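Local coordinates for THUMP domain-containing protein (Pyrococcus horikoshii, PDB 1VBK) that is of unknown function but, as a THUMP-domain relative of the thiamine-biosynthesis protein ThiI, probably binds RNA and ATP, at residues Met78-Ser83 / Ala161-Glu166; Glu85-Thr90 / Ala129-Tyr134; Thr90-Phe95 / Leu136-Cys141; Val102-Pro107 / Asn147-Ile152. One frame throughout, in Å; residues are numbered along the deposited sequence.

All four contacts lie in the THUMP region and on the same side of the chain's centre. Contact 1 is the sheet itself: two antiparallel strands joined by backbone hydrogen bonds. Contacts 2 and 3 hold the same elements, helices 84-102 and 124-138 with the chain that follows the latter, share Thr90, and rely on side-chain packing. Contact 3 is the buried one of the four; the others are partly buried. Contact 4, at the far end of helix 84-102, touches contact 3 through Asn140 and Arg106 and adds a salt bridge that a water also spans. Contact 1 meets contacts 2 and 3 where Ile163 packs on Thr90.

Contact 1 (Met78-Ser83 / Ala161-Glu166); sequences MEVEAS and AYIYTE
An antiparallel strand pair of the THUMP sheet brings Met78, Glu79 and Val80 of strand 71-81 against Ile163, Tyr162 and Ala161 of strand 160-164. Met78 and Ile163 form a hydrogen-bonded pair, with Met78 N to Ile163 O and Ile163 N to Met78 O both 2.9 Å. Val80 and Ala161 form the next such pair: Val80 N reaches Ala161 O at 2.9 Å, and Ala161 N returns to Val80 O at 2.8 Å, nearly straight at 176°. Between them sits the non-hydrogen-bonded pair Glu79 and Tyr162, whose side chains run side by side on one face of the sheet. Glu79 swings CG opposite its own nitrogen (chi1 174°) and stays extended, which lays it along the tyrosine, its CG 3.6 Å from Tyr162 CE1. The carboxylate is turned 77° from the ring plane, and a water ties the two polar ends: it donates to Glu79 OE1 over 2.5 Å and is 2.7 Å from Tyr162 OH, sitting in the plane of the ring at its edge. This face meets strand 3-8 at Val3, so the pair also faces the ThiI ferredoxin-like part of the chain. On the other face Met78, Val80 and Ile163 receive Thr90 of helix 84-102, the layering of helix on sheet that builds the alpha/beta THUMP fold. There Val80 CG2 rests 4.0 Å from Ala161 CB. Beyond the bridges, Ala82 centres an inverse gamma turn, and its methyl covers Ala161 before Ser83 caps helix 84-102 through the backbone N of Lys86.

Contact 2 (Glu85-Thr90 / Ala129-Tyr134); sequences EKINRT and AKVGEY
Two helices of the THUMP domain, 84-102 and 124-138, pack here through Asn88 and Ile87 on one and Val131 and Tyr134 on the other, the axes of the two six-residue segments 9.6 Å apart at their closest and 47° from parallel. Asn88 carries most of the contact. Its CB stands over one face of the Tyr134 ring, a CH-pi contact 3.7 Å from CB to the ring centroid, and its amide is stacked only 12° from the ring plane. A chi1 of -171° points the Tyr134 ring away from its own backbone nitrogen and across to helix 84-102, where Tyr134 CE2 also comes within 3.3 Å of Asn88 O. An alanine in place of Tyr134 is likely to open a gap beside Asn88 and set its amide free to turn. Asn88 OD1 lies against Val131, 3.4 Å from Val131 CA and 3.5 Å from Val131 CG2, and has no hydrogen-bonding partner in the model although the contact buries it. Both helices lie on the same side of the sheet, and the inner side of the interface, Ile87 CG2 against Val131 CG2 at 3.9 Å, continues onto Ile154 of strand 150-157, which both side chains touch.

Contact 3 (Thr90-Phe95 / Leu136-Cys141); sequences TALLMF and LNNENC
Carbon packing comes first: Leu92 and Phe95 of helix 84-102 meet Asn138, Glu139 and Cys141 where the chain leaves helix 124-138. The two methyls of Leu92 divide the work, CD2 lying 3.8 Å from Asn138 CB at roughly a right angle of side chains, and CD1 4.0 Å from Glu139 CG. That same methylene also serves the ring, with Phe95 CE1 3.9 Å from Glu139 CG, and Cys141 CB is 3.9 Å from Phe95 CZ. Glu139 is bent at chi2 (-69°); its chain and the ring run antiparallel to each other, while its carboxylate turns aside to a salt bridge with Arg96. The trans chi1 of Phe95 (175°) carries its ring outward from the helix into the THUMP core, between helix 124-138 and the strands: Ile135, Ile150 and Ile152 touch it, and Phe109 meets it edge-to-face. A sulfur-aromatic contact forms the second kind of interaction, Cys141 SG standing obliquely 5.1 Å from the Phe95 ring centroid. Replacing Phe95 by an alanine would probably open a gap between Cys141 and the Glu139 methylenes and deprive the sulfur of its aromatic partner. The polar ends find partners outside the two segments: Asn138 ND2 bonds to Tyr134 O in helix 124-138, and Arg96 NH2 also donates to Asn138 O.

Contact 4 (Val102-Pro107 / Asn147-Ile152); sequences VGKERP and NYDIEI
Lys104 and Asp149 form a salt bridge, Lys104 NZ to Asp149 OD2 at 2.8 Å, between the loop after helix 84-102 and the entry to strand 150-157. The ammonium comes to OD2 on its syn side, 27° out of the carboxylate plane. A water closes the arrangement: it accepts from Lys104 NZ over 3.1 Å and donates to Asp149 OD1 over 2.7 Å. The Lys104 chain, fully extended beyond CG, reaches the carboxylate, and crosses the aspartate side chain at about a right angle. Beneath this polar layer the contact is apolar. Val102 CG1 touches Asp149 CB at 3.9 Å, its other methyl CG2 lies 4.0 Å from Ile150 CG1, and Pro107 CB is 4.1 Å from Ile150 CD1. One shell further out, Ile150 packs on Lys98 and Ala99 of helix 84-102 and on Phe109, while backbone bonds from Asp149 and Ile150 to Lys108 fix the strand beside strand 108-115, in the parallel pairing of the THUMP sheet. Gly103, with positive phi, turns the chain from the helix toward Lys104. Asp149 OD1 takes the backbone N of Lys108 as well as the water, and so both carboxylate oxygens are engaged. Two donors on one oxygen and an ammonium on the other would be expected to favour the charged form of the aspartate.

Contact 1 (Met78-Ser83 / Ala161-Glu166)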
loop_
_atom_site.group_PDB
_atom_site.type_symbol
_atom_site.label_atom_id
_atom_site.label_comp_id
_atom_site.label_asym_id
_atom_site.label_seq_id
_atom_site.Cartn_x
_atom_site.Cartn_y
_atom_site.Cartn_z
ATOM N N MET A 78 14.820 20.238 -32.197
ATOM C CA MET A 78 14.015 20.849 -33.245
ATOM C C MET A 78 13.309 19.724 -33.981
ATOM O O MET A 78 13.951 18.768 -34.425
ATOM C CB MET A 78 14.883 21.617 -34.243
ATOM C CG MET A 78 15.493 22.895 -33.709
ATOM S SD MET A 78 16.434 23.749 -34.991
ATOM C CE MET A 78 15.210 24.912 -35.621
ATOM N N GLU A 79 11.991 19.835 -34.097
ATOM C CA GLU A 79 11.197 18.836 -34.804
ATOM C C GLU A 79 10.927 19.342 -36.216
ATOM O O GLU A 79 10.513 20.484 -36.401
ATOM C CB GLU A 79 9.861 18.611 -34.094
ATOM C CG GLU A 79 8.915 17.690 -34.854
ATOM C CD GLU A 79 7.487 17.797 -34.359
ATOM O OE1 GLU A 79 7.266 17.635 -33.143
ATOM O OE2 GLU A 79 6.589 18.046 -35.188
ATOM N N VAL A 80 11.164 18.492 -37.208
ATOM C CA VAL A 80 10.936 18.858 -38.602
ATOM C C VAL A 80 10.444 17.642 -39.385
ATOM O O VAL A 80 10.558 16.507 -38.923
ATOM C CB VAL A 80 12.234 19.369 -39.281
ATOM C CG1 VAL A 80 12.779 20.591 -38.541
ATOM C CG2 VAL A 80 13.284 18.256 -39.305
ATOM N N GLU A 81 9.884 17.889 -40.565
ATOM C CA GLU A 81 9.418 16.810 -41.423
ATOM C C GLU A 81 10.644 15.964 -41.740
ATOM O O GLU A 81 11.721 16.502 -41.998
ATOM C CB GLU A 81 8.826 17.384 -42.713
ATOM C CG GLU A 81 7.469 18.042 -42.526
ATOM C CD GLU A 81 6.342 17.027 -42.430
ATOM O OE1 GLU A 81 6.023 16.397 -43.464
ATOM O OE2 GLU A 81 5.780 16.851 -41.327
ATOM N N ALA A 82 10.486 14.646 -41.722
ATOM C CA ALA A 82 11.607 13.752 -41.982
ATOM C C ALA A 82 11.940 13.565 -43.461
ATOM O O ALA A 82 11.525 12.588 -44.082
ATOM C CB ALA A 82 11.352 12.397 -41.330
ATOM N N SER A 83 12.674 14.522 -44.018
ATOM C CA SER A 83 13.129 14.463 -45.405
ATOM C C SER A 83 14.626 14.712 -45.285
ATOM O O SER A 83 15.052 15.452 -44.401
ATOM C CB SER A 83 12.487 15.565 -46.256
ATOM O OG SER A 83 13.096 16.826 -46.030
ATOM N N ALA A 161 11.453 14.196 -37.725
ATOM C CA ALA A 161 12.853 14.063 -37.333
ATOM C C ALA A 161 13.085 15.030 -36.173
ATOM O O ALA A 161 12.667 16.186 -36.227
ATOM C CB ALA A 161 13.778 14.414 -38.501
ATOM N N TYR A 162 13.740 14.547 -35.127
ATOM C CA TYR A 162 14.037 15.358 -33.950
ATOM C C TYR A 162 15.546 15.514 -33.915
ATOM O O TYR A 162 16.271 14.550 -33.705
ATOM C CB TYR A 162 13.532 14.643 -32.697
ATOM C CG TYR A 162 12.038 14.414 -32.726
ATOM C CD1 TYR A 162 11.152 15.417 -32.330
ATOM C CD2 TYR A 162 11.508 13.217 -33.200
ATOM C CE1 TYR A 162 9.769 15.231 -32.408
ATOM C CE2 TYR A 162 10.123 13.021 -33.286
ATOM C CZ TYR A 162 9.264 14.032 -32.889
ATOM O OH TYR A 162 7.901 13.852 -32.983
ATOM N N ILE A 163 16.008 16.740 -34.122
ATOM C CA ILE A 163 17.435 17.019 -34.176
ATOM C C ILE A 163 17.930 17.796 -32.968
ATOM O O ILE A 163 17.356 18.817 -32.600
ATOM C CB ILE A 163 17.741 17.782 -35.471
ATOM C CG1 ILE A 163 17.207 16.965 -36.658
ATOM C CG2 ILE A 163 19.233 18.044 -35.601
ATOM C CD1 ILE A 163 17.422 17.611 -38.007
ATOM N N TYR A 164 19.009 17.312 -32.358
ATOM C CA TYR A 164 19.545 17.953 -31.167
ATOM C C TYR A 164 21.075 17.955 -31.088
ATOM O O TYR A 164 21.745 17.191 -31.780
ATOM C CB TYR A 164 18.993 17.246 -29.922
ATOM C CG TYR A 164 19.411 15.787 -29.809
ATOM C CD1 TYR A 164 18.647 14.762 -30.376
ATOM C CD2 TYR A 164 20.581 15.436 -29.134
ATOM C CE1 TYR A 164 19.047 13.415 -30.263
ATOM C CE2 TYR A 164 20.985 14.114 -29.019
ATOM C CZ TYR A 164 20.220 13.110 -29.579
ATOM O OH TYR A 164 20.642 11.804 -29.432
ATOM N N THR A 165 21.615 18.824 -30.237
ATOM C CA THR A 165 23.060 18.885 -30.014
ATOM C C THR A 165 23.343 18.697 -28.527
ATOM O O THR A 165 24.491 18.485 -28.132
ATOM C CB THR A 165 23.677 20.232 -30.450
ATOM O OG1 THR A 165 22.978 21.308 -29.820
ATOM C CG2 THR A 165 23.615 20.389 -31.959
ATOM N N GLU A 166 22.292 18.764 -27.707
ATOM C CA GLU A 166 22.432 18.605 -26.257
ATOM C C GLU A 166 21.734 17.349 -25.725
ATOM O O GLU A 166 20.609 17.030 -26.107
ATOM C CB GLU A 166 21.884 19.841 -25.534
ATOM C CG GLU A 166 21.994 19.777 -24.011
ATOM C CD GLU A 166 21.689 21.109 -23.329
ATOM O OE1 GLU A 166 20.550 21.614 -23.460
ATOM O OE2 GLU A 166 22.595 21.653 -22.658
HETATM O O HOH W 1 6.006 15.648 -32.335
#

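Contact 2 (Glu85-Thr90 / Ala129-Tyr134)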
loop_
_atom_site.group_PDB
_atom_site.type_symbol
_atom_site.label_atom_id
_atom_site.label_comp_id
_atom_site.label_asym_id
_atom_site.label_seq_id
_atom_site.Cartn_x
_atom_site.Cartn_y
_atom_site.Cartn_z
ATOM N N GLU A 85 16.581 16.493 -47.053
ATOM C CA GLU A 85 16.829 17.922 -47.223
ATOM C C GLU A 85 16.638 18.700 -45.918
ATOM O O GLU A 85 17.502 19.481 -45.519
ATOM C CB GLU A 85 15.893 18.493 -48.292
ATOM C CG GLU A 85 15.947 20.011 -48.413
ATOM C CD GLU A 85 14.879 20.565 -49.341
ATOM O OE1 GLU A 85 13.681 20.281 -49.114
ATOM O OE2 GLU A 85 15.236 21.289 -50.293
ATOM N N LYS A 86 15.503 18.484 -45.258
ATOM C CA LYS A 86 15.209 19.178 -44.011
ATOM C C LYS A 86 16.118 18.731 -42.871
ATOM O O LYS A 86 16.538 19.549 -42.050
ATOM C CB LYS A 86 13.740 18.977 -43.635
ATOM C CG LYS A 86 12.777 19.589 -44.649
ATOM C CD LYS A 86 11.348 19.594 -44.132
ATOM C CE LYS A 86 10.439 20.399 -45.044
ATOM N NZ LYS A 86 9.121 20.637 -44.391
ATOM N N ILE A 87 16.419 17.438 -42.818
ATOM C CA ILE A 87 17.305 16.913 -41.780
ATOM C C ILE A 87 18.703 17.532 -41.949
ATOM O O ILE A 87 19.325 17.948 -40.972
ATOM C CB ILE A 87 17.400 15.368 -41.855
ATOM C CG1 ILE A 87 16.075 14.742 -41.395
ATOM C CG2 ILE A 87 18.549 14.864 -40.993
ATOM C CD1 ILE A 87 16.010 13.230 -41.585
ATOM N N ASN A 88 19.190 17.603 -43.187
ATOM C CA ASN A 88 20.510 18.190 -43.432
ATOM C C ASN A 88 20.589 19.664 -43.052
ATOM O O ASN A 88 21.521 20.084 -42.363
ATOM C CB ASN A 88 20.922 18.054 -44.905
ATOM C CG ASN A 88 21.578 16.722 -45.206
ATOM O OD1 ASN A 88 22.137 16.080 -44.316
ATOM N ND2 ASN A 88 21.530 16.306 -46.468
ATOM N N ARG A 89 19.623 20.460 -43.495
ATOM C CA ARG A 89 19.694 21.876 -43.177
ATOM C C ARG A 89 19.498 22.166 -41.692
ATOM O O ARG A 89 20.148 23.060 -41.154
ATOM C CB ARG A 89 18.720 22.698 -44.036
ATOM C CG ARG A 89 17.266 22.697 -43.622
ATOM C CD ARG A 89 16.601 23.986 -44.130
ATOM N NE ARG A 89 15.155 24.015 -43.919
ATOM C CZ ARG A 89 14.256 23.572 -44.795
ATOM N NH1 ARG A 89 14.650 23.063 -45.959
ATOM N NH2 ARG A 89 12.961 23.644 -44.511
ATOM N N THR A 90 18.629 21.417 -41.018
ATOM C CA THR A 90 18.431 21.651 -39.590
ATOM C C THR A 90 19.671 21.200 -38.823
ATOM O O THR A 90 20.087 21.843 -37.866
ATOM C CB THR A 90 17.206 20.897 -39.042
ATOM O OG1 THR A 90 16.047 21.252 -39.802
ATOM C CG2 THR A 90 16.966 21.278 -37.576
ATOM N N ALA A 129 26.248 9.076 -42.121
ATOM C CA ALA A 129 27.226 9.342 -43.175
ATOM C C ALA A 129 26.842 10.529 -44.051
ATOM O O ALA A 129 27.678 11.386 -44.341
ATOM C CB ALA A 129 27.417 8.095 -44.042
ATOM N N LYS A 130 25.582 10.574 -44.474
ATOM C CA LYS A 130 25.094 11.648 -45.333
ATOM C C LYS A 130 25.074 13.007 -44.636
ATOM O O LYS A 130 25.458 14.022 -45.220
ATOM C CB LYS A 130 23.687 11.321 -45.836
ATOM C CG LYS A 130 23.603 10.132 -46.781
ATOM C CD LYS A 130 24.226 10.446 -48.123
ATOM C CE LYS A 130 23.816 9.424 -49.176
ATOM N NZ LYS A 130 24.240 9.852 -50.541
ATOM N N VAL A 131 24.602 13.028 -43.393
ATOM C CA VAL A 131 24.544 14.275 -42.634
ATOM C C VAL A 131 25.958 14.752 -42.319
ATOM O O VAL A 131 26.244 15.947 -42.375
ATOM C CB VAL A 131 23.759 14.091 -41.311
ATOM C CG1 VAL A 131 23.887 15.342 -40.441
ATOM C CG2 VAL A 131 22.292 13.830 -41.620
ATOM N N GLY A 132 26.839 13.814 -41.986
ATOM C CA GLY A 132 28.211 14.174 -41.683
ATOM C C GLY A 132 28.899 14.759 -42.905
ATOM O O GLY A 132 29.697 15.683 -42.784
ATOM N N GLU A 133 28.595 14.213 -44.080
ATOM C CA GLU A 133 29.180 14.695 -45.329
ATOM C C GLU A 133 28.686 16.106 -45.629
ATOM O O GLU A 133 29.426 16.937 -46.155
ATOM C CB GLU A 133 28.807 13.767 -46.491
ATOM C CG GLU A 133 29.125 14.358 -47.861
ATOM C CD GLU A 133 28.706 13.459 -49.007
ATOM O OE1 GLU A 133 27.524 13.050 -49.049
ATOM O OE2 GLU A 133 29.562 13.170 -49.871
ATOM N N TYR A 134 27.427 16.367 -45.295
ATOM C CA TYR A 134 26.826 17.675 -45.520
ATOM C C TYR A 134 27.525 18.715 -44.645
ATOM O O TYR A 134 27.879 19.797 -45.114
ATOM C CB TYR A 134 25.333 17.634 -45.178
ATOM C CG TYR A 134 24.577 18.879 -45.571
ATOM C CD1 TYR A 134 24.382 19.204 -46.917
ATOM C CD2 TYR A 134 24.049 19.734 -44.603
ATOM C CE1 TYR A 134 23.672 20.354 -47.288
ATOM C CE2 TYR A 134 23.342 20.882 -44.964
ATOM C CZ TYR A 134 23.155 21.184 -46.305
ATOM O OH TYR A 134 22.436 22.307 -46.661
#

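Contact 3 (Thr90-Phe95 / Leu136-Cys141)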
loop_
_atom_site.group_PDB
_atom_site.type_symbol
_atom_site.label_atom_id
_atom_site.label_comp_id
_atom_site.label_asym_id
_atom_site.label_seq_id
_atom_site.Cartn_x
_atom_site.Cartn_y
_atom_site.Cartn_z
ATOM N N THR A 90 18.629 21.417 -41.018
ATOM C CA THR A 90 18.431 21.651 -39.590
ATOM C C THR A 90 19.671 21.200 -38.823
ATOM O O THR A 90 20.087 21.843 -37.866
ATOM C CB THR A 90 17.206 20.897 -39.042
ATOM O OG1 THR A 90 16.047 21.252 -39.802
ATOM C CG2 THR A 90 16.966 21.278 -37.576
ATOM N N ALA A 91 20.259 20.086 -39.248
ATOM C CA ALA A 91 21.461 19.577 -38.598
ATOM C C ALA A 91 22.594 20.607 -38.702
ATOM O O ALA A 91 23.300 20.854 -37.724
ATOM C CB ALA A 91 21.883 18.263 -39.234
ATOM N N LEU A 92 22.760 21.208 -39.879
ATOM C CA LEU A 92 23.809 22.210 -40.080
ATOM C C LEU A 92 23.524 23.467 -39.254
ATOM O O LEU A 92 24.431 24.054 -38.661
ATOM C CB LEU A 92 23.931 22.571 -41.567
ATOM C CG LEU A 92 24.997 23.594 -41.978
ATOM C CD1 LEU A 92 26.372 23.147 -41.494
ATOM C CD2 LEU A 92 24.994 23.742 -43.497
ATOM N N LEU A 93 22.260 23.864 -39.204
ATOM C CA LEU A 93 21.860 25.039 -38.436
ATOM C C LEU A 93 22.208 24.863 -36.958
ATOM O O LEU A 93 22.773 25.759 -36.316
ATOM C CB LEU A 93 20.353 25.262 -38.580
ATOM C CG LEU A 93 19.760 26.461 -37.838
ATOM C CD1 LEU A 93 20.216 27.750 -38.512
ATOM C CD2 LEU A 93 18.235 26.373 -37.853
ATOM N N MET A 94 21.871 23.702 -36.413
ATOM C CA MET A 94 22.155 23.429 -35.015
ATOM C C MET A 94 23.642 23.222 -34.759
ATOM O O MET A 94 24.146 23.557 -33.692
ATOM C CB MET A 94 21.348 22.221 -34.555
ATOM C CG MET A 94 19.858 22.500 -34.641
ATOM S SD MET A 94 18.867 21.346 -33.745
ATOM C CE MET A 94 19.242 21.884 -32.030
ATOM N N PHE A 95 24.339 22.669 -35.744
ATOM C CA PHE A 95 25.772 22.446 -35.613
ATOM C C PHE A 95 26.463 23.796 -35.499
ATOM O O PHE A 95 27.340 23.987 -34.655
ATOM C CB PHE A 95 26.307 21.689 -36.833
ATOM C CG PHE A 95 27.806 21.524 -36.841
ATOM C CD1 PHE A 95 28.636 22.555 -37.283
ATOM C CD2 PHE A 95 28.388 20.344 -36.394
ATOM C CE1 PHE A 95 30.029 22.411 -37.278
ATOM C CE2 PHE A 95 29.774 20.186 -36.386
ATOM C CZ PHE A 95 30.597 21.225 -36.830
ATOM N N LEU A 136 30.544 18.436 -43.229
ATOM C CA LEU A 136 31.942 18.534 -43.650
ATOM C C LEU A 136 32.144 19.405 -44.892
ATOM O O LEU A 136 33.209 20.000 -45.072
ATOM C CB LEU A 136 32.517 17.139 -43.925
ATOM C CG LEU A 136 32.950 16.314 -42.712
ATOM C CD1 LEU A 136 33.286 14.897 -43.156
ATOM C CD2 LEU A 136 34.156 16.969 -42.054
ATOM N N ASN A 137 31.125 19.470 -45.744
ATOM C CA ASN A 137 31.178 20.262 -46.972
ATOM C C ASN A 137 30.839 21.733 -46.739
ATOM O O ASN A 137 31.035 22.562 -47.624
ATOM C CB ASN A 137 30.194 19.702 -48.008
ATOM C CG ASN A 137 30.716 18.454 -48.714
ATOM O OD1 ASN A 137 29.964 17.761 -49.401
ATOM N ND2 ASN A 137 32.004 18.175 -48.561
ATOM N N ASN A 138 30.335 22.059 -45.555
ATOM C CA ASN A 138 29.943 23.434 -45.263
ATOM C C ASN A 138 30.618 24.076 -44.054
ATOM O O ASN A 138 30.399 25.255 -43.773
ATOM C CB ASN A 138 28.421 23.494 -45.092
ATOM C CG ASN A 138 27.681 23.265 -46.401
ATOM O OD1 ASN A 138 27.642 24.140 -47.261
ATOM N ND2 ASN A 138 27.101 22.080 -46.562
ATOM N N GLU A 139 31.451 23.318 -43.350
ATOM C CA GLU A 139 32.118 23.840 -42.165
ATOM C C GLU A 139 33.499 23.242 -41.997
ATOM O O GLU A 139 33.746 22.110 -42.414
ATOM C CB GLU A 139 31.307 23.503 -40.902
ATOM C CG GLU A 139 30.084 24.372 -40.648
ATOM C CD GLU A 139 30.448 25.798 -40.268
ATOM O OE1 GLU A 139 31.405 25.979 -39.482
ATOM O OE2 GLU A 139 29.775 26.737 -40.741
ATOM N N ASN A 140 34.399 24.004 -41.385
ATOM C CA ASN A 140 35.734 23.493 -41.119
ATOM C C ASN A 140 35.547 22.676 -39.853
ATOM O O ASN A 140 35.256 23.216 -38.784
ATOM C CB ASN A 140 36.728 24.627 -40.863
ATOM C CG ASN A 140 38.133 24.115 -40.595
ATOM O OD1 ASN A 140 38.436 22.944 -40.832
ATOM N ND2 ASN A 140 38.999 24.992 -40.109
ATOM N N CYS A 141 35.677 21.364 -39.981
ATOM C CA CYS A 141 35.500 20.487 -38.839
ATOM C C CYS A 141 36.108 19.133 -39.150
ATOM O O CYS A 141 36.670 18.928 -40.225
ATOM C CB CYS A 141 34.011 20.338 -38.509
ATOM S SG CYS A 141 32.993 19.780 -39.901
#

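Contact 4 (Val102-Pro107 / Asn147-Ile152)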
loop_
_atom_site.group_PDB
_atom_site.type_symbol
_atom_site.label_atom_id
_atom_site.label_comp_id
_atom_site.label_asym_id
_atom_site.label_seq_id
_atom_site.Cartn_x
_atom_site.Cartn_y
_atom_site.Cartn_z
ATOM N N VAL A 102 31.098 26.516 -28.838
ATOM C CA VAL A 102 32.337 25.777 -28.593
ATOM C C VAL A 102 33.532 26.711 -28.812
ATOM O O VAL A 102 34.486 26.705 -28.033
ATOM C CB VAL A 102 32.432 24.541 -29.520
ATOM C CG1 VAL A 102 33.816 23.913 -29.427
ATOM C CG2 VAL A 102 31.369 23.514 -29.108
ATOM N N GLY A 103 33.468 27.509 -29.873
ATOM C CA GLY A 103 34.514 28.483 -30.149
ATOM C C GLY A 103 35.847 28.002 -30.690
ATOM O O GLY A 103 36.887 28.601 -30.403
ATOM N N LYS A 104 35.830 26.926 -31.468
ATOM C CA LYS A 104 37.063 26.406 -32.049
ATOM C C LYS A 104 37.036 26.566 -33.561
ATOM O O LYS A 104 35.967 26.587 -34.169
ATOM C CB LYS A 104 37.237 24.931 -31.685
ATOM C CG LYS A 104 37.478 24.689 -30.208
ATOM C CD LYS A 104 37.634 23.204 -29.913
ATOM C CE LYS A 104 37.943 22.960 -28.444
ATOM N NZ LYS A 104 38.243 21.518 -28.174
ATOM N N GLU A 105 38.212 26.677 -34.171
ATOM C CA GLU A 105 38.294 26.825 -35.619
ATOM C C GLU A 105 37.830 25.548 -36.307
ATOM O O GLU A 105 37.105 25.590 -37.304
ATOM C CB GLU A 105 39.733 27.070 -36.068
ATOM C CG GLU A 105 40.583 27.918 -35.156
ATOM C CD GLU A 105 42.052 27.765 -35.492
ATOM O OE1 GLU A 105 42.413 27.996 -36.666
ATOM O OE2 GLU A 105 42.839 27.400 -34.589
ATOM N N ARG A 106 38.260 24.413 -35.764
ATOM C CA ARG A 106 37.948 23.118 -36.352
ATOM C C ARG A 106 37.491 22.118 -35.295
ATOM O O ARG A 106 38.254 21.251 -34.860
ATOM C CB ARG A 106 39.199 22.607 -37.079
ATOM C CG ARG A 106 39.049 21.325 -37.887
ATOM C CD ARG A 106 40.449 20.855 -38.291
ATOM N NE ARG A 106 40.486 19.520 -38.881
ATOM C CZ ARG A 106 40.220 19.253 -40.155
ATOM N NH1 ARG A 106 39.891 20.234 -40.987
ATOM N NH2 ARG A 106 40.298 18.007 -40.599
ATOM N N PRO A 107 36.227 22.231 -34.861
ATOM C CA PRO A 107 35.678 21.328 -33.847
ATOM C C PRO A 107 35.571 19.879 -34.327
ATOM O O PRO A 107 35.402 19.615 -35.522
ATOM C CB PRO A 107 34.306 21.938 -33.550
ATOM C CG PRO A 107 33.916 22.559 -34.881
ATOM C CD PRO A 107 35.218 23.216 -35.299
ATOM N N ASN A 147 36.376 11.242 -29.278
ATOM C CA ASN A 147 36.394 12.522 -28.590
ATOM C C ASN A 147 35.847 13.579 -29.533
ATOM O O ASN A 147 36.438 13.866 -30.573
ATOM C CB ASN A 147 37.819 12.879 -28.160
ATOM C CG ASN A 147 38.474 11.775 -27.353
ATOM O OD1 ASN A 147 39.227 10.959 -27.888
ATOM N ND2 ASN A 147 38.173 11.732 -26.062
ATOM N N TYR A 148 34.706 14.150 -29.171
ATOM C CA TYR A 148 34.086 15.167 -30.007
ATOM C C TYR A 148 33.576 16.345 -29.195
ATOM O O TYR A 148 33.132 16.179 -28.053
ATOM C CB TYR A 148 32.928 14.559 -30.808
ATOM C CG TYR A 148 32.055 13.604 -30.011
ATOM C CD1 TYR A 148 32.375 12.247 -29.917
ATOM C CD2 TYR A 148 30.914 14.059 -29.356
ATOM C CE1 TYR A 148 31.572 11.366 -29.188
ATOM C CE2 TYR A 148 30.107 13.189 -28.625
ATOM C CZ TYR A 148 30.441 11.848 -28.547
ATOM O OH TYR A 148 29.641 10.994 -27.825
ATOM N N ASP A 149 33.651 17.534 -29.790
ATOM C CA ASP A 149 33.171 18.755 -29.152
ATOM C C ASP A 149 31.670 18.870 -29.394
ATOM O O ASP A 149 30.945 19.485 -28.612
ATOM C CB ASP A 149 33.822 20.001 -29.769
ATOM C CG ASP A 149 35.328 20.013 -29.625
ATOM O OD1 ASP A 149 36.011 19.828 -30.652
ATOM O OD2 ASP A 149 35.820 20.206 -28.489
ATOM N N ILE A 150 31.219 18.287 -30.498
ATOM C CA ILE A 150 29.818 18.373 -30.892
ATOM C C ILE A 150 29.225 17.051 -31.350
ATOM O O ILE A 150 29.850 16.306 -32.100
ATOM C CB ILE A 150 29.654 19.364 -32.067
ATOM C CG1 ILE A 150 30.125 20.759 -31.651
ATOM C CG2 ILE A 150 28.201 19.387 -32.543
ATOM C CD1 ILE A 150 30.314 21.705 -32.823
ATOM N N GLU A 151 28.011 16.764 -30.895
ATOM C CA GLU A 151 27.327 15.561 -31.335
ATOM C C GLU A 151 25.987 15.983 -31.911
ATOM O O GLU A 151 25.194 16.626 -31.231
ATOM C CB GLU A 151 27.082 14.582 -30.191
ATOM C CG GLU A 151 26.234 13.395 -30.638
ATOM C CD GLU A 151 25.818 12.497 -29.497
ATOM O OE1 GLU A 151 25.297 13.023 -28.490
ATOM O OE2 GLU A 151 26.004 11.266 -29.613
ATOM N N ILE A 152 25.757 15.652 -33.177
ATOM C CA ILE A 152 24.491 15.964 -33.824
ATOM C C ILE A 152 23.652 14.700 -33.674
ATOM O O ILE A 152 23.974 13.666 -34.260
ATOM C CB ILE A 152 24.668 16.258 -35.335
ATOM C CG1 ILE A 152 25.525 17.514 -35.533
ATOM C CG2 ILE A 152 23.306 16.437 -36.000
ATOM C CD1 ILE A 152 24.902 18.796 -34.994
HETATM O O HOH W 2 38.720 19.604 -30.543
#